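Local coordinates for beta-N-acetylhexosaminidase (Beutenbergia cavernae, PDB 5BU9), which probably hydrolyses terminal non-reducing N-acetyl-D-hexosamine residues from N-acetyl-beta-D-hexosaminides, as a member of glycoside hydrolase family 3, at residues F15-A21 with V37-A43; D269-A273 with L297-D301. One frame throughout, in Å; residues are numbered along the deposited sequence.

Interaction 1: F15-A21 with V37-A43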
ATOM      1  N   PHE A  15      -1.302   8.809   7.370  1.00 32.24           N
ATOM      2  CA  PHE A  15      -2.545   8.365   6.744  1.00 30.44           C
ATOM      3  C   PHE A  15      -2.568   8.564   5.228  1.00 32.69           C
ATOM      4  O   PHE A  15      -1.985   9.511   4.692  1.00 35.11           O
ATOM      5  CB  PHE A  15      -3.741   9.081   7.362  1.00 25.39           C
ATOM      6  CG  PHE A  15      -4.108   8.577   8.727  1.00 33.53           C
ATOM      7  CD1 PHE A  15      -3.430   9.030   9.858  1.00 31.90           C
ATOM      8  CD2 PHE A  15      -5.130   7.663   8.887  1.00 25.74           C
ATOM      9  CE1 PHE A  15      -3.764   8.576  11.122  1.00 34.41           C
ATOM     10  CE2 PHE A  15      -5.483   7.199  10.154  1.00 40.27           C
ATOM     11  CZ  PHE A  15      -4.802   7.659  11.274  1.00 34.15           C
HETATM   12  N   MSE A  16      -3.245   7.644   4.547  1.00 28.38           N
HETATM   13  CA  MSE A  16      -3.479   7.759   3.120  1.00 30.52           C
HETATM   14  C   MSE A  16      -4.992   7.664   2.879  1.00 34.58           C
HETATM   15  O   MSE A  16      -5.596   6.614   3.096  1.00 32.02           O
HETATM   16  CB  MSE A  16      -2.700   6.687   2.340  1.00 26.07           C
HETATM   17  CG  MSE A  16      -2.783   6.877   0.802  1.00 27.14           C
HETATM   18 SE   MSE A  16      -1.735   5.561  -0.189  0.72 36.20          SE
HETATM   19  CE  MSE A  16      -0.033   6.495  -0.210  1.00 28.97           C
ATOM     20  N   VAL A  17      -5.623   8.763   2.464  1.00 26.44           N
ATOM     21  CA  VAL A  17      -7.096   8.747   2.369  1.00 27.64           C
ATOM     22  C   VAL A  17      -7.534   8.674   0.918  1.00 35.85           C
ATOM     23  O   VAL A  17      -6.964   9.333   0.037  1.00 30.99           O
ATOM     24  CB  VAL A  17      -7.734   9.946   3.085  1.00 36.84           C
ATOM     25  CG1 VAL A  17      -7.250  11.247   2.491  1.00 39.89           C
ATOM     26  CG2 VAL A  17      -9.230   9.869   2.962  1.00 27.19           C
ATOM     27  N   GLY A  18      -8.523   7.823   0.674  1.00 27.62           N
ATOM     28  CA  GLY A  18      -9.013   7.564  -0.664  1.00 26.64           C
ATOM     29  C   GLY A  18      -9.849   8.703  -1.201  1.00 38.21           C
ATOM     30  O   GLY A  18     -10.383   9.498  -0.437  1.00 34.97           O
ATOM     31  N   THR A  19      -9.891   8.812  -2.526  1.00 31.01           N
ATOM     32  CA  THR A  19     -10.901   9.582  -3.253  1.00 28.58           C
ATOM     33  C   THR A  19     -11.185   8.760  -4.499  1.00 36.71           C
ATOM     34  O   THR A  19     -10.349   7.968  -4.943  1.00 34.31           O
ATOM     35  CB  THR A  19     -10.430  11.012  -3.647  1.00 39.52           C
ATOM     36  OG1 THR A  19     -11.470  11.667  -4.360  1.00 44.34           O
ATOM     37  CG2 THR A  19      -9.228  10.978  -4.553  1.00 30.49           C
ATOM     38  N   ASP A  20     -12.369   8.925  -5.061  1.00 34.51           N
ATOM     39  CA  ASP A  20     -12.688   8.249  -6.292  1.00 34.46           C
ATOM     40  C   ASP A  20     -11.744   8.785  -7.372  1.00 32.42           C
ATOM     41  O   ASP A  20     -11.440   9.975  -7.376  1.00 34.87           O
ATOM     42  CB  ASP A  20     -14.150   8.485  -6.680  1.00 33.04           C
ATOM     43  CG  ASP A  20     -14.508   7.769  -7.971  1.00 44.31           C
ATOM     44  OD1 ASP A  20     -14.591   6.509  -7.925  1.00 35.02           O
ATOM     45  OD2 ASP A  20     -14.661   8.451  -9.020  1.00 49.76           O
ATOM     46  N   ALA A  21     -11.287   7.921  -8.274  1.00 33.08           N
ATOM     47  CA  ALA A  21     -10.297   8.313  -9.260  1.00 33.93           C
ATOM     48  C   ALA A  21     -10.798   9.404 -10.210  1.00 46.19           C
ATOM     49  O   ALA A  21      -9.992  10.089 -10.814  1.00 42.69           O
ATOM     50  CB  ALA A  21      -9.835   7.115 -10.047  1.00 36.15           C
ATOM     51  N   VAL A  37      -4.198  15.204   6.714  1.00 32.86           N
ATOM     52  CA  VAL A  37      -3.807  13.977   6.007  1.00 36.21           C
ATOM     53  C   VAL A  37      -2.834  14.301   4.863  1.00 37.36           C
ATOM     54  O   VAL A  37      -3.024  15.258   4.087  1.00 31.14           O
ATOM     55  CB  VAL A  37      -5.034  13.228   5.498  1.00 41.26           C
ATOM     56  CG1 VAL A  37      -4.625  12.051   4.614  1.00 28.36           C
ATOM     57  CG2 VAL A  37      -5.839  12.741   6.697  1.00 29.26           C
ATOM     58  N   GLY A  38      -1.768  13.519   4.782  1.00 40.02           N
ATOM     59  CA  GLY A  38      -0.629  13.890   3.958  1.00 37.33           C
ATOM     60  C   GLY A  38      -0.439  13.068   2.697  1.00 29.15           C
ATOM     61  O   GLY A  38       0.487  13.326   1.915  1.00 37.74           O
ATOM     62  N   ASN A  39      -1.334  12.102   2.472  1.00 31.50           N
ATOM     63  CA  ASN A  39      -1.222  11.226   1.325  1.00 27.42           C
ATOM     64  C   ASN A  39      -2.608  10.875   0.819  1.00 39.34           C
ATOM     65  O   ASN A  39      -3.542  10.810   1.604  1.00 33.33           O
ATOM     66  CB  ASN A  39      -0.463   9.949   1.674  1.00 28.31           C
ATOM     67  CG  ASN A  39       0.812  10.217   2.448  1.00 31.43           C
ATOM     68  OD1 ASN A  39       1.797  10.688   1.894  1.00 30.00           O
ATOM     69  ND2 ASN A  39       0.792   9.917   3.748  1.00 29.49           N
ATOM     70  N   VAL A  40      -2.730  10.636  -0.491  1.00 35.82           N
ATOM     71  CA  VAL A  40      -4.001  10.268  -1.080  1.00 34.33           C
ATOM     72  C   VAL A  40      -3.882   9.051  -1.985  1.00 33.85           C
ATOM     73  O   VAL A  40      -2.801   8.659  -2.420  1.00 35.04           O
ATOM     74  CB  VAL A  40      -4.623  11.447  -1.842  1.00 30.95           C
ATOM     75  CG1 VAL A  40      -4.928  12.581  -0.892  1.00 28.18           C
ATOM     76  CG2 VAL A  40      -3.686  11.921  -2.911  1.00 28.15           C
ATOM     77  N   PHE A  41      -5.031   8.458  -2.250  1.00 27.18           N
ATOM     78  CA  PHE A  41      -5.116   7.256  -3.029  1.00 34.68           C
ATOM     79  C   PHE A  41      -6.304   7.399  -3.976  1.00 42.60           C
ATOM     80  O   PHE A  41      -7.402   7.704  -3.538  1.00 29.66           O
ATOM     81  CB  PHE A  41      -5.291   6.034  -2.121  1.00 27.44           C
ATOM     82  CG  PHE A  41      -5.633   4.792  -2.860  1.00 36.85           C
ATOM     83  CD1 PHE A  41      -4.636   4.017  -3.434  1.00 31.33           C
ATOM     84  CD2 PHE A  41      -6.959   4.402  -3.021  1.00 30.84           C
ATOM     85  CE1 PHE A  41      -4.963   2.853  -4.147  1.00 32.64           C
ATOM     86  CE2 PHE A  41      -7.290   3.244  -3.715  1.00 49.20           C
ATOM     87  CZ  PHE A  41      -6.279   2.472  -4.287  1.00 30.80           C
ATOM     88  N   LEU A  42      -6.103   7.174  -5.264  1.00 37.95           N
ATOM     89  CA  LEU A  42      -7.225   7.224  -6.224  1.00 31.63           C
ATOM     90  C   LEU A  42      -7.868   5.850  -6.390  1.00 42.23           C
ATOM     91  O   LEU A  42      -7.198   4.906  -6.831  1.00 36.75           O
ATOM     92  CB  LEU A  42      -6.739   7.758  -7.578  1.00 33.53           C
ATOM     93  CG  LEU A  42      -6.718   9.283  -7.694  1.00 32.45           C
ATOM     94  CD1 LEU A  42      -5.696   9.913  -6.822  1.00 36.67           C
ATOM     95  CD2 LEU A  42      -6.498   9.697  -9.145  1.00 33.47           C
ATOM     96  N   ALA A  43      -9.158   5.744  -6.045  1.00 30.58           N
ATOM     97  CA  ALA A  43      -9.843   4.452  -5.914  1.00 33.17           C
ATOM     98  C   ALA A  43     -10.808   4.195  -7.051  1.00 34.83           C
ATOM     99  O   ALA A  43     -11.190   5.121  -7.760  1.00 35.22           O
ATOM    100  CB  ALA A  43     -10.598   4.374  -4.604  1.00 30.96           C
TER
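The ring of F41 meets the CA of G18 at its edge, near the ring plane, while D79, L130 and S299 pack around the ring from elsewhere in the chain. A second flat group, the amide of N39, aims its ND2 at F15 O (3.0 Å); the acceptor lies nearly in the amide plane, yet the nitrogen sits above the plane of the F15 carbonyl. K337 holds N39 OD1. The F15 ring leads away from segment 37-43 and packs on M308, V309 and V312 of helix 305-318. These groups belong to two parallel strands, 15-20 and 39-43, joined through helix 26-35 in a beta-alpha-beta crossover of the TIM barrel. Their axes diverge by 33°, and N-H donors come in turn from each strand: V17 N bonds to N39 O, F41 N to V17 O, T19 N to F41 O and A43 N to T19 O; A21 N then bonds to A43 O at 2.8 Å. With CG anti to the backbone N (chi1 -173°), selenomethionine M16 lies across N39, and its CG packs on F41 CB at 3.9 Å. On the V17 and T19 side, toward helix 26-35, V17 CG1 presses tightly on V37 CG1 of the loop leading into strand 39-43, 3.5 Å away.

Interaction 2: D269-A273 with L297-D301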
ATOM      1  N   ASP A 269      -5.922  -1.718   2.892  1.00 25.14           N
ATOM      2  CA  ASP A 269      -7.041  -0.877   3.297  1.00 30.03           C
ATOM      3  C   ASP A 269      -7.692  -1.383   4.577  1.00 39.34           C
ATOM      4  O   ASP A 269      -8.089  -2.532   4.614  1.00 31.24           O
ATOM      5  CB  ASP A 269      -8.130  -0.831   2.224  1.00 36.32           C
ATOM      6  CG  ASP A 269      -9.405  -0.236   2.776  1.00 74.99           C
ATOM      7  OD1 ASP A 269      -9.382   0.990   3.038  1.00 31.79           O
ATOM      8  OD2 ASP A 269     -10.373  -1.002   3.043  1.00 71.95           O
ATOM      9  N   VAL A 270      -7.821  -0.561   5.620  1.00 24.29           N
ATOM     10  CA  VAL A 270      -8.486  -1.027   6.842  1.00 23.88           C
ATOM     11  C   VAL A 270      -9.852  -0.366   7.021  1.00 27.94           C
ATOM     12  O   VAL A 270     -10.521  -0.574   8.036  1.00 31.31           O
ATOM     13  CB  VAL A 270      -7.613  -0.781   8.079  1.00 23.53           C
ATOM     14  CG1 VAL A 270      -6.363  -1.667   8.012  1.00 23.46           C
ATOM     15  CG2 VAL A 270      -7.249   0.733   8.206  1.00 24.28           C
ATOM     16  N   SER A 271     -10.250   0.459   6.058  1.00 24.59           N
ATOM     17  CA  SER A 271     -11.479   1.251   6.179  1.00 25.01           C
ATOM     18  C   SER A 271     -12.743   0.386   6.103  1.00 27.97           C
ATOM     19  O   SER A 271     -13.642   0.586   6.906  1.00 34.63           O
ATOM     20  CB  SER A 271     -11.536   2.370   5.115  1.00 25.60           C
ATOM     21  OG  SER A 271     -11.884   1.907   3.817  1.00 31.05           O
ATOM     22  N   ALA A 272     -12.831  -0.555   5.152  1.00 25.65           N
ATOM     23  CA  ALA A 272     -14.071  -1.318   4.988  1.00 26.18           C
ATOM     24  C   ALA A 272     -13.865  -2.844   4.916  1.00 32.34           C
ATOM     25  O   ALA A 272     -14.833  -3.611   4.987  1.00 31.75           O
ATOM     26  CB  ALA A 272     -14.824  -0.828   3.743  1.00 27.17           C
ATOM     27  N   ALA A 273     -12.620  -3.279   4.765  1.00 31.47           N
ATOM     28  CA  ALA A 273     -12.284  -4.703   4.733  1.00 33.00           C
ATOM     29  C   ALA A 273     -12.885  -5.454   5.932  1.00 25.10           C
ATOM     30  O   ALA A 273     -12.621  -5.102   7.112  1.00 27.89           O
ATOM     31  CB  ALA A 273     -10.765  -4.876   4.699  1.00 24.84           C
ATOM     32  N   LEU A 297      -3.786   2.926   5.403  1.00 33.57           N
ATOM     33  CA  LEU A 297      -4.532   3.146   4.177  1.00 31.21           C
ATOM     34  C   LEU A 297      -6.027   3.195   4.498  1.00 31.45           C
ATOM     35  O   LEU A 297      -6.568   2.247   5.057  1.00 32.80           O
ATOM     36  CB  LEU A 297      -4.213   2.049   3.165  1.00 29.09           C
ATOM     37  CG  LEU A 297      -4.940   2.148   1.818  1.00 30.58           C
ATOM     38  CD1 LEU A 297      -4.593   3.440   1.117  1.00 26.77           C
ATOM     39  CD2 LEU A 297      -4.629   0.935   0.946  1.00 26.45           C
ATOM     40  N   VAL A 298      -6.685   4.311   4.191  1.00 32.70           N
ATOM     41  CA  VAL A 298      -8.139   4.462   4.415  1.00 32.09           C
ATOM     42  C   VAL A 298      -8.789   4.812   3.067  1.00 42.71           C
ATOM     43  O   VAL A 298      -9.127   5.955   2.817  1.00 33.41           O
ATOM     44  CB  VAL A 298      -8.421   5.533   5.497  1.00 40.46           C
ATOM     45  CG1 VAL A 298      -9.868   5.518   5.923  1.00 28.43           C
ATOM     46  CG2 VAL A 298      -7.531   5.291   6.715  1.00 31.25           C
ATOM     47  N   SER A 299      -8.937   3.817   2.188  1.00 35.34           N
ATOM     48  CA  SER A 299      -9.282   4.058   0.784  1.00 42.73           C
ATOM     49  C   SER A 299     -10.764   3.867   0.470  1.00 35.68           C
ATOM     50  O   SER A 299     -11.430   4.804   0.036  1.00 45.05           O
ATOM     51  CB  SER A 299      -8.452   3.142  -0.115  1.00 35.63           C
ATOM     52  OG  SER A 299      -8.473   1.794   0.367  1.00 50.55           O
ATOM     53  N   ALA A 300     -11.275   2.654   0.698  1.00 33.81           N
ATOM     54  CA  ALA A 300     -12.638   2.303   0.296  1.00 31.54           C
ATOM     55  C   ALA A 300     -13.634   3.263   0.942  1.00 28.73           C
ATOM     56  O   ALA A 300     -14.527   3.771   0.283  1.00 29.74           O
ATOM     57  CB  ALA A 300     -12.976   0.805   0.673  1.00 28.10           C
ATOM     58  N   ASP A 301     -13.482   3.499   2.246  1.00 27.96           N
ATOM     59  CA  ASP A 301     -14.424   4.351   2.956  1.00 31.76           C
ATOM     60  C   ASP A 301     -13.689   5.496   3.623  1.00 38.46           C
ATOM     61  O   ASP A 301     -13.351   5.403   4.799  1.00 31.81           O
ATOM     62  CB  ASP A 301     -15.199   3.537   3.995  1.00 34.32           C
ATOM     63  CG  ASP A 301     -16.178   4.383   4.820  1.00 32.07           C
ATOM     64  OD1 ASP A 301     -16.404   5.565   4.471  1.00 38.25           O
ATOM     65  OD2 ASP A 301     -16.737   3.836   5.817  1.00 40.21           O
TER
HETATM   66  O   HOH W   1     -16.256   1.478   6.780  1.00 30.98           O
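D269 meets the turn after strand 296-298 along its whole side chain. D269 CB lies 3.2 Å from S299 OG, with the CD2 methyl of L297 also in contact. Because CG stands anti to the backbone N (chi1 167°), the carboxylate is carried in among the backbone amides of both segments. OD1 takes most of the load. S299 N reaches D269 OD1 nearly along the C-O axis (3.0 Å), S271 OG donates to the syn lone pair of D269 OD1 (2.8 Å), and S271 N comes from above the carboxylate plane, closing an Asx turn; S299 OG and A300 N add weak bonds. D269 OD2 uses its own syn lone pair for A272 N at 3.3 Å, in an almost straight bond (174°). The same oxygen rests against A300 CB. Bonds to both oxygens thus fix the rotation of the group. Segment 269-273 is in the loop that follows strand 264-267, and segment 297-301 runs from the end of strand 296-298 into its loop, at the C-terminal rim where TIM-barrel enzymes carry their active sites; a bound glycerol lies about 4 Å from the D269 side chain. V270 N, just past strand 264-267, bonds to L297 O of strand 296-298 (3.1 Å). S271 relays the grip, since S271 OG, while donating to D269, also accepts D301 N at 2.7 Å. An alanine in place of D269 would probably leave S299 N and A272 N without their acceptor and deprive the S271 hydroxyl of the oxygen it donates to, with D301 N still holding it. Farther out, A272 CB touches A300 CB at 3.9 Å, and one water donates both to S271 O and to D301 OD2, whose companion OD1 is bonded to S303.

Overall arrangement
Interactions 1 and 2 lie side by side in one TIM barrel, their centres 10 Å apart, and follow each other in series along the chain, the first closing before the second opens. Strand 15-20 is their common border: it pairs with strand 39-43 in interaction 1 and, along its other edge, with strand 296-298, which enters interaction 2. Probable hydrogen bonds from V298 N to M16 O and from G18 N to V298 O join them, and M16 SE packs on L297 CD1. Together they span the seam where the chain's first and last barrel strands meet. A bound glycerol lies near the side chains of F41 and of D269, consistent with both contacts lying close to the pocket at the barrel's mouth.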